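Local coordinates for protein homoserine dehydrogenase (Staphylococcus aureus M1064, PDB 4PG7) that catalyses the NAD(P)-dependent interconversion of L-homoserine and aspartate semialdehyde in the aspartate pathway, probably as a dimer, at residues A[119-125]-A[145-151]; A[127-133]-A[227-231]; A[181-185]-A[203-209]; A[284-289]-A[441-445]; A[300-304]-A[315-319]. All blocks are in the same frame, centred on the assembly; numbering follows the deposited sequence.

Contact 1 of 5, residues A[119-125]-A[145-151]. With ACT (acetate ion), chain C.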
# COMPACT_ATOMS: atom_id res chain seq x y z
N HIS A 119 21.55 9.69 -19.61
CA HIS A 119 20.55 9.27 -18.64
C HIS A 119 20.95 7.88 -18.14
O HIS A 119 21.49 7.07 -18.89
CB HIS A 119 19.15 9.19 -19.26
CG HIS A 119 18.73 10.44 -19.98
ND1 HIS A 119 18.46 11.62 -19.32
CD2 HIS A 119 18.52 10.69 -21.29
CE1 HIS A 119 18.12 12.55 -20.20
NE2 HIS A 119 18.16 12.01 -21.41
N VAL A 120 20.67 7.62 -16.87
CA VAL A 120 21.01 6.35 -16.25
C VAL A 120 19.79 5.72 -15.59
O VAL A 120 19.11 6.34 -14.78
CB VAL A 120 22.12 6.53 -15.20
CG1 VAL A 120 22.31 5.27 -14.37
CG2 VAL A 120 23.41 6.90 -15.90
N ILE A 121 19.54 4.47 -15.96
CA ILE A 121 18.53 3.67 -15.31
C ILE A 121 19.25 2.49 -14.68
O ILE A 121 20.02 1.80 -15.36
CB ILE A 121 17.48 3.18 -16.30
CG1 ILE A 121 16.83 4.40 -16.97
CG2 ILE A 121 16.43 2.32 -15.61
CD1 ILE A 121 15.98 4.06 -18.16
N THR A 122 19.04 2.29 -13.38
CA THR A 122 19.72 1.22 -12.67
C THR A 122 18.76 0.35 -11.85
O THR A 122 17.81 0.85 -11.25
CB THR A 122 20.82 1.77 -11.74
OG1 THR A 122 21.46 0.68 -11.08
CG2 THR A 122 20.27 2.76 -10.69
N ALA A 123 19.04 -0.95 -11.84
CA ALA A 123 18.34 -1.91 -10.98
C ALA A 123 19.32 -2.56 -10.03
O ALA A 123 19.10 -3.67 -9.54
CB ALA A 123 17.66 -2.96 -11.83
N ASN A 124 20.42 -1.86 -9.77
CA ASN A 124 21.51 -2.36 -8.95
C ASN A 124 21.09 -2.52 -7.48
O ASN A 124 20.85 -1.53 -6.78
CB ASN A 124 22.66 -1.38 -9.08
CG ASN A 124 23.93 -1.82 -8.39
OD1 ASN A 124 23.90 -2.49 -7.35
ND2 ASN A 124 25.07 -1.42 -8.96
N LYS A 125 21.01 -3.77 -7.02
CA LYS A 125 20.48 -4.09 -5.69
C LYS A 125 21.46 -3.82 -4.57
O LYS A 125 21.09 -3.90 -3.40
CB LYS A 125 20.07 -5.56 -5.60
CG LYS A 125 18.97 -5.96 -6.57
CD LYS A 125 17.69 -5.19 -6.30
CE LYS A 125 16.50 -5.83 -7.01
NZ LYS A 125 15.21 -5.22 -6.57
N ALA A 145 18.57 12.36 -16.18
CA ALA A 145 17.76 11.60 -15.26
C ALA A 145 18.55 10.45 -14.65
O ALA A 145 19.39 9.83 -15.31
CB ALA A 145 16.55 11.05 -15.99
N LEU A 146 18.29 10.19 -13.38
CA LEU A 146 18.74 8.97 -12.73
C LEU A 146 17.48 8.29 -12.23
O LEU A 146 16.74 8.88 -11.45
CB LEU A 146 19.65 9.27 -11.55
CG LEU A 146 20.05 8.00 -10.80
CD1 LEU A 146 21.13 7.23 -11.57
CD2 LEU A 146 20.53 8.33 -9.40
N LYS A 147 17.22 7.08 -12.71
CA LYS A 147 16.05 6.31 -12.31
C LYS A 147 16.49 5.02 -11.63
O LYS A 147 17.24 4.23 -12.21
CB LYS A 147 15.21 5.96 -13.53
CG LYS A 147 14.75 7.15 -14.34
CD LYS A 147 13.52 7.80 -13.73
CE LYS A 147 13.28 9.16 -14.37
NZ LYS A 147 11.87 9.62 -14.25
N PHE A 148 16.03 4.81 -10.41
CA PHE A 148 16.42 3.61 -9.65
C PHE A 148 15.25 2.79 -9.12
O PHE A 148 15.45 1.92 -8.27
CB PHE A 148 17.39 3.99 -8.53
CG PHE A 148 16.88 5.05 -7.59
CD1 PHE A 148 16.14 4.72 -6.45
CD2 PHE A 148 17.16 6.39 -7.83
CE1 PHE A 148 15.69 5.72 -5.57
CE2 PHE A 148 16.72 7.38 -6.96
CZ PHE A 148 15.98 7.04 -5.83
N GLU A 149 14.04 3.05 -9.63
CA GLU A 149 12.83 2.28 -9.27
C GLU A 149 13.07 0.77 -9.22
O GLU A 149 12.68 0.11 -8.26
CB GLU A 149 11.68 2.57 -10.25
N ALA A 150 13.73 0.23 -10.24
CA ALA A 150 13.98 -1.20 -10.31
C ALA A 150 14.92 -1.67 -9.19
O ALA A 150 14.87 -2.83 -8.79
CB ALA A 150 14.55 -1.58 -11.67
N SER A 151 15.75 -0.77 -8.70
CA SER A 151 16.68 -1.07 -7.61
C SER A 151 15.97 -1.38 -6.27
O SER A 151 16.58 -1.98 -5.38
CB SER A 151 17.67 0.10 -7.45
OG SER A 151 18.97 -0.36 -7.22
C ACT C . 21.55 -6.61 -10.28
O ACT C . 20.47 -6.36 -10.87
OXT ACT C . 21.94 -5.93 -9.32
CH3 ACT C . 22.38 -7.79 -10.70
O HOH W 1 14.97 1.45 -12.45
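The imidazole of H119 meets A145 at its edge: the backbone N of A145 lies in the ring plane and donates to ND1 of H119 over 3.2 Å, with an N-H...acceptor angle of 172°. CB of A145 stands beside the same ring nitrogen. The ring reaches this place because CG of H119 is anti to its own carbonyl carbon (chi1 -52°). The phenyl ring of F148 is turned out of the contact; of its side chain, CB meets CG2 of T122 at 3.8 Å, while the ring packs on L132 and E136.

Behind H119 the backbones run parallel. V120 N donates to A145 O, K147 N to V120 O at 2.9 Å, and T122 N to K147 O, all three nearly straight. V120 and L146 point the same way, CG1 of V120 being 3.6 Å from CD1 of L146, whereas I121 and K147 share the other face. Strands 119-122 and 146-147, joined through helix 129-141, form a beta-alpha-beta unit at the edge of the parallel sheet of the Rossmann-type NAD-binding domain.

Past T122 the ladder gives way to other links. One water donates to T122 O and accepts from A150 N, bridging the parting chains. CB of A123 and CB of A150 are pressed to 3.4 Å, tighter than usual carbon contact. T122 OG1 accepts from N124 N in an ST turn and also bonds to E98. K125, bent at chi2, brings NZ into the carbonyl plane of A150, 3.3 Å from its O, while K125 N bonds to OXT of an acetate probably taken from the crystallisation liquor.

Contact 2 of 5, residues A[127-133]-A[227-231]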
# COMPACT_ATOMS: atom_id res chain seq x y z
N LEU A 127 23.19 -0.90 -4.32
CA LEU A 127 23.23 0.55 -4.04
C LEU A 127 22.57 0.87 -2.70
O LEU A 127 21.50 0.36 -2.38
CB LEU A 127 22.49 1.35 -5.12
CG LEU A 127 23.18 1.83 -6.41
CD1 LEU A 127 24.64 1.43 -6.58
CD2 LEU A 127 22.29 1.62 -7.61
N LEU A 128 23.22 1.73 -1.94
CA LEU A 128 22.72 2.18 -0.65
C LEU A 128 22.47 3.68 -0.76
O LEU A 128 22.63 4.27 -1.85
CB LEU A 128 23.72 1.82 0.45
CG LEU A 128 23.81 0.31 0.70
CD1 LEU A 128 25.03 -0.07 1.53
CD2 LEU A 128 22.56 -0.22 1.37
N ALA A 129 22.07 4.30 0.35
CA ALA A 129 21.64 5.68 0.33
C ALA A 129 22.76 6.62 -0.09
O ALA A 129 22.53 7.55 -0.86
CB ALA A 129 21.09 6.10 1.68
N VAL A 130 23.97 6.38 0.42
CA VAL A 130 25.15 7.19 0.08
C VAL A 130 25.30 7.26 -1.45
O VAL A 130 25.50 8.33 -2.03
CB VAL A 130 26.44 6.61 0.71
CG1 VAL A 130 27.69 7.30 0.16
CG2 VAL A 130 26.41 6.79 2.22
N HIS A 131 25.13 6.10 -2.08
CA HIS A 131 25.29 5.98 -3.51
C HIS A 131 24.18 6.69 -4.28
O HIS A 131 24.46 7.42 -5.25
CB HIS A 131 25.41 4.50 -3.88
CG HIS A 131 26.49 3.79 -3.11
ND1 HIS A 131 26.23 2.80 -2.19
CD2 HIS A 131 27.82 4.02 -3.05
CE1 HIS A 131 27.36 2.40 -1.64
NE2 HIS A 131 28.34 3.13 -2.14
N LEU A 132 22.94 6.47 -3.88
CA LEU A 132 21.80 7.08 -4.57
C LEU A 132 21.83 8.60 -4.47
O LEU A 132 21.44 9.29 -5.41
CB LEU A 132 20.47 6.57 -4.01
CG LEU A 132 20.19 5.07 -4.20
CD1 LEU A 132 18.94 4.68 -3.42
CD2 LEU A 132 20.06 4.71 -5.68
N LYS A 133 22.29 9.09 -3.33
CA LYS A 133 22.38 10.52 -3.09
C LYS A 133 23.36 11.16 -4.06
O LYS A 133 23.01 12.10 -4.78
CB LYS A 133 22.81 10.77 -1.65
CG LYS A 133 23.20 12.20 -1.33
CD LYS A 133 22.08 13.18 -1.63
CE LYS A 133 22.33 14.52 -0.94
NZ LYS A 133 21.53 15.61 -1.56
N VAL A 227 18.03 1.13 5.24
CA VAL A 227 18.81 2.28 4.74
C VAL A 227 18.07 2.96 3.59
O VAL A 227 17.89 4.18 3.58
CB VAL A 227 20.21 1.88 4.26
CG1 VAL A 227 20.92 3.08 3.63
CG2 VAL A 227 21.05 1.33 5.41
N ILE A 228 17.63 2.17 2.63
CA ILE A 228 16.93 2.70 1.46
C ILE A 228 15.61 3.35 1.85
O ILE A 228 15.30 4.46 1.42
CB ILE A 228 16.67 1.61 0.40
CG1 ILE A 228 17.98 1.03 -0.16
CG2 ILE A 228 15.84 2.16 -0.75
CD1 ILE A 228 18.88 2.05 -0.83
N THR A 229 14.81 2.64 2.64
CA THR A 229 13.53 3.15 3.07
C THR A 229 13.67 4.47 3.87
O THR A 229 12.84 5.38 3.72
CB THR A 229 12.75 2.10 3.85
OG1 THR A 229 12.59 0.94 3.02
CG2 THR A 229 11.37 2.61 4.25
N SER A 230 14.73 4.58 4.67
CA SER A 230 15.01 5.81 5.42
C SER A 230 15.35 6.97 4.49
O SER A 230 14.94 8.12 4.72
CB SER A 230 16.18 5.59 6.39
OG SER A 230 15.86 4.64 7.39
N TYR A 231 16.10 6.67 3.44
CA TYR A 231 16.44 7.68 2.44
C TYR A 231 15.20 8.19 1.69
O TYR A 231 15.01 9.39 1.55
CB TYR A 231 17.46 7.11 1.45
CG TYR A 231 17.90 8.13 0.42
CD1 TYR A 231 18.53 9.30 0.81
CD2 TYR A 231 17.67 7.92 -0.94
CE1 TYR A 231 18.91 10.25 -0.13
CE2 TYR A 231 18.06 8.86 -1.89
CZ TYR A 231 18.68 10.01 -1.47
OH TYR A 231 19.06 10.93 -2.41
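Y231 lays its side chain along the start of helix 129-141, so that from CB to OH the tyrosine meets A129, then L132, then K133. CB of Y231 is 3.8 Å from CB of A129, and CE2 of Y231 is 3.9 Å from CB of L132. OH of Y231 lies 3.4 Å from CA of K133. The phenol comes to all three obliquely, with CG of Y231 anti to the backbone N (chi1 -177°) to extend it across. K133 and Y231 cross at about a right angle; the hydroxyl's polar partner is E136, and the amine of K133 pairs with D137.

L132 and I228 also cross nearly perpendicularly, meeting at their methyl ends, CD1 of L132 to CD1 of I228 at 3.7 Å. The same I228 methyl lies close to L127 O. Small A129 faces the other helix directly, its CB 3.6 Å from CG1 of V227. This suits the close backbone approach, CA of A129 being 5.7 Å from CA of I228.

The axes of the segments 129-133 and 227-231 approach to 9.9 Å, their directions 43° apart, in an apolar helix-helix contact. Helix 129-141 belongs to the nucleotide-binding domain, its L132 packing on F148; helix 220-234 has F174 of strand 171-177 against T229 and S230.

Contact 3 of 5, residues A[181-185]-A[203-209]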
# COMPACT_ATOMS: atom_id res chain seq x y z
N THR A 181 12.31 -14.34 3.16
CA THR A 181 12.82 -15.63 3.67
C THR A 181 12.73 -15.73 5.19
O THR A 181 12.29 -16.76 5.72
CB THR A 181 14.27 -15.85 3.22
OG1 THR A 181 14.30 -15.95 1.79
CG2 THR A 181 14.84 -17.11 3.84
N SER A 182 13.13 -14.67 5.89
CA SER A 182 13.03 -14.67 7.34
C SER A 182 11.60 -14.70 7.83
O SER A 182 11.30 -15.36 8.80
CB SER A 182 13.68 -13.45 7.95
OG SER A 182 15.08 -13.54 7.90
N ASN A 183 10.73 -13.95 7.17
CA ASN A 183 9.34 -13.97 7.54
C ASN A 183 8.74 -15.34 7.29
O ASN A 183 7.95 -15.83 8.12
CB ASN A 183 8.55 -12.92 6.79
CG ASN A 183 7.27 -12.57 7.51
OD1 ASN A 183 7.30 -12.30 8.72
ND2 ASN A 183 6.15 -12.57 6.80
N PHE A 184 9.09 -15.96 6.18
CA PHE A 184 8.63 -17.33 5.89
C PHE A 184 9.02 -18.28 7.02
O PHE A 184 8.21 -19.08 7.49
CB PHE A 184 9.20 -17.84 4.56
CG PHE A 184 8.73 -19.23 4.20
CD1 PHE A 184 7.60 -19.43 3.43
CD2 PHE A 184 9.42 -20.35 4.66
CE1 PHE A 184 7.14 -20.74 3.12
CE2 PHE A 184 8.98 -21.64 4.36
CZ PHE A 184 7.83 -21.83 3.60
N ILE A 185 10.27 -18.19 7.46
CA ILE A 185 10.77 -19.07 8.50
C ILE A 185 10.01 -18.86 9.80
O ILE A 185 9.59 -19.84 10.45
CB ILE A 185 12.29 -18.86 8.70
CG1 ILE A 185 13.03 -19.43 7.49
CG2 ILE A 185 12.78 -19.52 9.97
CD1 ILE A 185 14.46 -18.97 7.33
N ALA A 203 12.57 -24.11 4.41
CA ALA A 203 12.66 -22.98 3.48
C ALA A 203 13.66 -23.23 2.35
O ALA A 203 13.43 -22.82 1.20
CB ALA A 203 13.03 -21.70 4.21
N LYS A 204 14.80 -23.85 2.69
CA LYS A 204 15.74 -24.29 1.67
C LYS A 204 15.10 -25.24 0.68
O LYS A 204 15.20 -25.03 -0.52
CB LYS A 204 16.98 -24.94 2.29
CG LYS A 204 17.96 -23.93 2.84
CD LYS A 204 19.07 -24.59 3.62
CE LYS A 204 20.09 -23.55 4.05
NZ LYS A 204 21.10 -24.15 4.95
N ARG A 205 14.44 -26.29 1.17
CA ARG A 205 13.82 -27.28 0.28
C ARG A 205 12.72 -26.68 -0.61
O ARG A 205 12.52 -27.10 -1.76
CB ARG A 205 13.20 -28.44 1.05
CG ARG A 205 14.18 -29.35 1.77
CD ARG A 205 13.52 -30.61 2.32
NE ARG A 205 12.91 -30.26 3.57
CZ ARG A 205 13.45 -30.42 4.77
NH1 ARG A 205 14.62 -31.03 4.94
NH2 ARG A 205 12.78 -30.01 5.82
N LEU A 206 12.02 -25.67 -0.09
CA LEU A 206 10.88 -25.10 -0.79
C LEU A 206 11.26 -24.00 -1.74
O LEU A 206 10.39 -23.48 -2.42
CB LEU A 206 9.84 -24.61 0.20
CG LEU A 206 9.12 -25.69 0.97
CD1 LEU A 206 8.17 -25.02 1.96
CD2 LEU A 206 8.35 -26.62 0.05
N GLY A 207 12.55 -23.64 -1.81
CA GLY A 207 13.01 -22.60 -2.72
C GLY A 207 13.17 -21.18 -2.14
O GLY A 207 13.72 -20.32 -2.79
N PHE A 208 12.73 -20.94 -0.91
CA PHE A 208 12.81 -19.59 -0.31
C PHE A 208 14.19 -19.17 0.17
O PHE A 208 14.68 -18.08 -0.17
CB PHE A 208 11.78 -19.47 0.81
CG PHE A 208 10.39 -19.62 0.30
CD1 PHE A 208 9.83 -18.61 -0.46
CD2 PHE A 208 9.70 -20.79 0.47
CE1 PHE A 208 8.57 -18.74 -0.99
CE2 PHE A 208 8.43 -20.94 -0.07
CZ PHE A 208 7.86 -19.91 -0.80
N ALA A 209 14.85 -20.04 0.90
CA ALA A 209 16.18 -19.75 1.38
C ALA A 209 17.17 -20.36 0.43
O ALA A 209 16.91 -21.42 -0.12
CB ALA A 209 16.37 -20.32 2.78
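F208 O receives the hydroxyl of T181, with OG1 2.9 Å away. The donor stands well above the carbonyl plane, 65° out of it, and therefore does not use a lone-pair direction. OG1 also has a weak bond to D216. With OG1 beside the backbone N of T181, the CG2 methyl is left to meet CB of A209 at 3.7 Å.

One turn on, F184 extends from its helix with CG anti to the backbone N (chi1 -179°) and slides its ring against F208. The pair is an offset stack: centroids 4.3 Å apart, planes 24° from parallel. CD2 of F208 sits over the centre of the F184 ring, whereas CD1 of F184 lies toward the rim of the F208 ring.

Helices 180-192 and 196-205 thus meet where the second one ends. That end is a Schellman motif: G207 has positive phi, F208 N bonds weakly back to A203 O and G207 N to K204 O. A209 N also donates to A203 O, and the turn brings the F208 ring back toward F184. The F184 ring is further met obliquely by CD1 of L206, 3.6 Å from CZ of F184, and by CB of A203, 3.9 Å from CD2 of F184. The A203 methyl also touches CG1 of I185, whose side chain packs on F196, A199 and L200.

Contact 4 of 5, residues A[284-289]-A[441-445]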
# COMPACT_ATOMS: atom_id res chain seq x y z
N GLU A 284 15.51 -6.13 13.86
CA GLU A 284 15.61 -7.18 14.86
C GLU A 284 14.30 -7.88 15.12
O GLU A 284 13.22 -7.37 14.80
CB GLU A 284 16.17 -6.62 16.18
CG GLU A 284 15.28 -5.60 16.82
CD GLU A 284 15.97 -4.91 18.00
OE1 GLU A 284 16.50 -5.59 18.90
OE2 GLU A 284 15.93 -3.67 18.01
N PRO A 285 14.38 -9.08 15.72
CA PRO A 285 13.17 -9.78 16.17
C PRO A 285 12.39 -8.94 17.16
O PRO A 285 12.97 -8.37 18.09
CB PRO A 285 13.72 -11.05 16.84
CG PRO A 285 15.07 -11.23 16.27
CD PRO A 285 15.60 -9.87 15.96
N THR A 286 11.09 -8.81 16.91
CA THR A 286 10.22 -7.84 17.55
C THR A 286 8.88 -8.50 17.81
O THR A 286 8.34 -9.18 16.94
CB THR A 286 10.04 -6.62 16.62
OG1 THR A 286 11.32 -6.04 16.38
CG2 THR A 286 9.13 -5.60 17.20
N LEU A 287 8.34 -8.35 19.02
CA LEU A 287 6.99 -8.83 19.29
C LEU A 287 6.04 -7.78 18.76
O LEU A 287 6.25 -6.58 18.98
CB LEU A 287 6.74 -9.07 20.76
CG LEU A 287 7.13 -10.42 21.34
CD1 LEU A 287 8.64 -10.59 21.28
CD2 LEU A 287 6.62 -10.51 22.76
N ILE A 288 5.02 -8.24 18.04
CA ILE A 288 4.03 -7.38 17.44
C ILE A 288 2.68 -7.83 17.95
O ILE A 288 2.31 -9.01 17.84
CB ILE A 288 3.98 -7.53 15.89
CG1 ILE A 288 5.32 -7.20 15.26
CG2 ILE A 288 2.90 -6.61 15.29
CD1 ILE A 288 5.69 -5.73 15.39
N ASP A 289 1.92 -6.89 18.48
CA ASP A 289 0.58 -7.16 18.95
C ASP A 289 -0.22 -7.82 17.84
O ASP A 289 -0.22 -7.33 16.71
CB ASP A 289 -0.10 -5.88 19.42
CG ASP A 289 -1.46 -6.14 20.05
OD1 ASP A 289 -1.59 -6.04 21.26
OD2 ASP A 289 -2.41 -6.47 19.34
N TYR A 441 13.81 -8.34 23.40
CA TYR A 441 13.27 -7.96 22.10
C TYR A 441 12.37 -6.74 22.28
O TYR A 441 11.66 -6.64 23.28
CB TYR A 441 12.44 -9.07 21.50
CG TYR A 441 13.13 -10.36 21.16
CD1 TYR A 441 14.49 -10.44 20.93
CD2 TYR A 441 12.38 -11.52 21.00
CE1 TYR A 441 15.09 -11.64 20.60
CE2 TYR A 441 12.98 -12.73 20.66
CZ TYR A 441 14.32 -12.78 20.44
OH TYR A 441 14.91 -13.98 20.08
N PRO A 442 12.37 -5.81 21.32
CA PRO A 442 11.38 -4.73 21.37
C PRO A 442 9.98 -5.27 21.16
O PRO A 442 9.81 -6.36 20.60
CB PRO A 442 11.76 -3.79 20.20
CG PRO A 442 12.66 -4.58 19.35
CD PRO A 442 13.27 -5.69 20.16
N VAL A 443 9.00 -4.52 21.63
CA VAL A 443 7.60 -4.86 21.50
C VAL A 443 6.91 -3.69 20.84
O VAL A 443 7.07 -2.54 21.30
CB VAL A 443 6.95 -5.16 22.86
CG1 VAL A 443 5.47 -5.44 22.71
CG2 VAL A 443 7.65 -6.31 23.56
N GLU A 444 6.19 -3.96 19.76
CA GLU A 444 5.48 -2.93 19.00
C GLU A 444 3.99 -3.22 18.91
O GLU A 444 3.52 -4.34 19.16
CB GLU A 444 6.03 -2.82 17.59
CG GLU A 444 7.40 -2.18 17.50
CD GLU A 444 7.41 -0.68 17.73
OE1 GLU A 444 6.35 -0.08 17.97
OE2 GLU A 444 8.51 -0.10 17.67
N GLY A 445 3.26 -2.17 18.55
CA GLY A 445 1.80 -2.20 18.36
C GLY A 445 1.00 -2.06 19.63
O GLY A 445 -0.23 -2.19 19.62
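P285 and Y441 make the close-packed side of this strand pair. CB of P285 stands over the centre of the Y441 ring, 4.0 Å from its centroid and 9° off the normal, a CH-pi contact. CD1 of L287 reaches the edge of that ring in plane, 3.9 Å from CD2 of Y441, and CB of L287 meets CG2 of V443. This face is buried, with F378 and Y264 closing on L287 and V443; the hydroxyl of Y441 bonds to K439.

On the other face E284, P442 and E444 are partly exposed. The carboxylate of E284 meets P442 through its ring carbons, OE1 to CD at 3.5 Å. Buried T286 sets OG1 3.6 Å from CG of P442 and its methyl CG2 against CG of E444. CD1 of I288 touches CB of E444, whose chain then bends at chi2 (-74°) and carries its carboxylate off to salt bridges with K271 and K173.

Between the faces three backbone bonds hold the register: L287 N to P442 O, E444 N to L287 O at 2.7 Å, and D289 N to E444 O. The strands run parallel, their axes 4.6 Å apart and crossing at -29°. Strand 436-444 thereby joins the C-terminal ACT-type part to strand 278-289 of the mixed sheet, beside the lysine pocket that includes R246 and K439.

Contact 5 of 5, residues A[300-304]-A[315-319]. With ACT (acetate ion), chain E.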
# COMPACT_ATOMS: atom_id res chain seq x y z
N GLU A 300 6.19 -15.45 2.78
CA GLU A 300 7.15 -14.63 2.06
C GLU A 300 6.66 -13.22 1.76
O GLU A 300 7.35 -12.45 1.10
CB GLU A 300 7.61 -15.33 0.77
CG GLU A 300 6.62 -15.34 -0.39
CD GLU A 300 5.62 -16.49 -0.36
OE1 GLU A 300 5.32 -17.05 0.73
OE2 GLU A 300 5.08 -16.80 -1.45
N TYR A 301 5.47 -12.85 2.22
CA TYR A 301 4.97 -11.50 1.98
C TYR A 301 5.74 -10.48 2.79
O TYR A 301 6.28 -10.80 3.84
CB TYR A 301 3.47 -11.40 2.24
CG TYR A 301 2.65 -11.91 1.08
CD1 TYR A 301 2.16 -11.03 0.14
CD2 TYR A 301 2.39 -13.26 0.90
CE1 TYR A 301 1.42 -11.46 -0.94
CE2 TYR A 301 1.64 -13.71 -0.19
CZ TYR A 301 1.17 -12.80 -1.10
OH TYR A 301 0.41 -13.18 -2.20
N ASN A 302 5.84 -9.27 2.25
CA ASN A 302 6.45 -8.14 2.90
C ASN A 302 5.41 -7.04 3.09
O ASN A 302 4.30 -7.12 2.56
CB ASN A 302 7.64 -7.64 2.07
CG ASN A 302 8.84 -8.58 2.14
OD1 ASN A 302 8.86 -9.55 2.92
ND2 ASN A 302 9.84 -8.29 1.37
N ALA A 303 5.76 -6.05 3.90
CA ALA A 303 4.89 -4.93 4.17
C ALA A 303 5.68 -3.80 4.77
O ALA A 303 6.66 -4.04 5.51
CB ALA A 303 3.74 -5.34 5.11
N ILE A 304 5.27 -2.57 4.43
CA ILE A 304 5.79 -1.37 5.09
C ILE A 304 4.65 -0.61 5.69
O ILE A 304 3.72 -0.23 4.98
CB ILE A 304 6.47 -0.32 4.17
CG1 ILE A 304 7.28 -1.00 3.11
CG2 ILE A 304 7.35 0.63 5.00
CD1 ILE A 304 8.54 -1.61 3.62
N MET A 315 -0.27 1.33 5.23
CA MET A 315 0.55 0.13 5.00
C MET A 315 0.42 -0.35 3.57
O MET A 315 -0.65 -0.27 2.95
CB MET A 315 0.18 -1.00 5.97
CG MET A 315 1.22 -2.15 6.05
SD MET A 315 0.66 -3.60 7.02
CE MET A 315 -0.49 -4.23 5.79
N PHE A 316 1.53 -0.84 3.06
CA PHE A 316 1.63 -1.41 1.73
C PHE A 316 2.07 -2.85 1.92
O PHE A 316 2.99 -3.11 2.69
CB PHE A 316 2.65 -0.61 0.91
CG PHE A 316 2.37 0.87 0.94
CD1 PHE A 316 1.66 1.48 -0.10
CD2 PHE A 316 2.75 1.66 2.04
CE1 PHE A 316 1.37 2.84 -0.06
CE2 PHE A 316 2.45 3.01 2.08
CZ PHE A 316 1.77 3.60 1.02
N TYR A 317 1.39 -3.78 1.24
CA TYR A 317 1.62 -5.20 1.43
C TYR A 317 1.80 -5.86 0.07
O TYR A 317 1.05 -5.57 -0.85
CB TYR A 317 0.41 -5.79 2.15
CG TYR A 317 0.22 -7.31 2.15
CD1 TYR A 317 0.68 -8.07 3.19
CD2 TYR A 317 -0.51 -7.95 1.13
CE1 TYR A 317 0.47 -9.45 3.24
CE2 TYR A 317 -0.73 -9.33 1.15
CZ TYR A 317 -0.24 -10.08 2.22
OH TYR A 317 -0.44 -11.42 2.29
N GLY A 318 2.79 -6.74 -0.04
CA GLY A 318 3.01 -7.51 -1.27
C GLY A 318 4.29 -8.31 -1.20
O GLY A 318 5.06 -8.16 -0.24
N LYS A 319 4.52 -9.17 -2.19
CA LYS A 319 5.75 -9.96 -2.24
C LYS A 319 6.86 -9.19 -2.92
O LYS A 319 6.62 -8.16 -3.55
CB LYS A 319 5.57 -11.23 -3.04
CG LYS A 319 4.55 -12.19 -2.53
CD LYS A 319 4.63 -13.46 -3.37
CE LYS A 319 3.44 -14.35 -3.17
NZ LYS A 319 3.50 -15.52 -4.08
C ACT E . -2.12 -14.98 0.55
O ACT E . -2.21 -13.75 0.85
OXT ACT E . -2.91 -15.56 -0.22
CH3 ACT E . -1.03 -15.81 1.14
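K319 runs its chain across the Y301 ring and on to E300. From CB, CG is set anti to the carbonyl carbon (chi1 -61°), and the chain is extended from there. CG of K319 lies over the centre of the Y301 ring, 3.6 Å from the centroid and 14° off the normal, a CH-pi contact. CD of K319 comes within 4.0 Å of CG of E300. CE passes beside the Y301 hydroxyl, and NZ of K319 ends 3.3 Å from OE2 of E300 in a salt bridge whose hydrogen bond is weak.

The opposite face of Y301 belongs to Y317. The two rings are nearly parallel, planes 4° apart, but displaced laterally, which leaves little face-to-face overlap: the centroids are 4.7 Å apart, and OH of Y317 lies toward the rim of the Y301 ring. CD1 of Y301 and CZ of Y317 approach to 3.3 Å. Y301 OH bonds to D313 N of the second subunit.

Backbone bonds tie N302 to G318 and I304 to F316 in both directions, with A303 and Y317 as the non-hydrogen-bonded pair between them. This antiparallel ladder is the beta hairpin 302-308/314-318. M315, F316 and Y317 also pair with a strand of the second subunit, which carries the sheet across the dimer interface.

The Y301 ring is thus held between an aliphatic lysine chain and a tyrosine hydroxyl while its own hydroxyl is used across the interface, and the lysine charge is probably partly balanced by E300, although the long, weak bond implies a modest grip.

Contact 1 lies in the parallel sheet of the nucleotide-binding domain, and contact 2, 12 Å away between centres, touches it through helix 129-141, the crossover between its two strands; their segments alternate along the chain. Contact 2 packs that crossover helix on helix 220-234. Contact 3 is nested in the loop closed by contact 2. It touches contact 5, 16 Å off, through F208 and E300. Contact 5 in turn is nested inside contact 4, centres 17 Å apart, and both reach the same mixed sheet. Contacts 1 and 4 are 34 Å apart, on opposite sides of the chain's centre, with the dimer-forming hairpin of contact 5 between the nucleotide-binding and C-terminal regions.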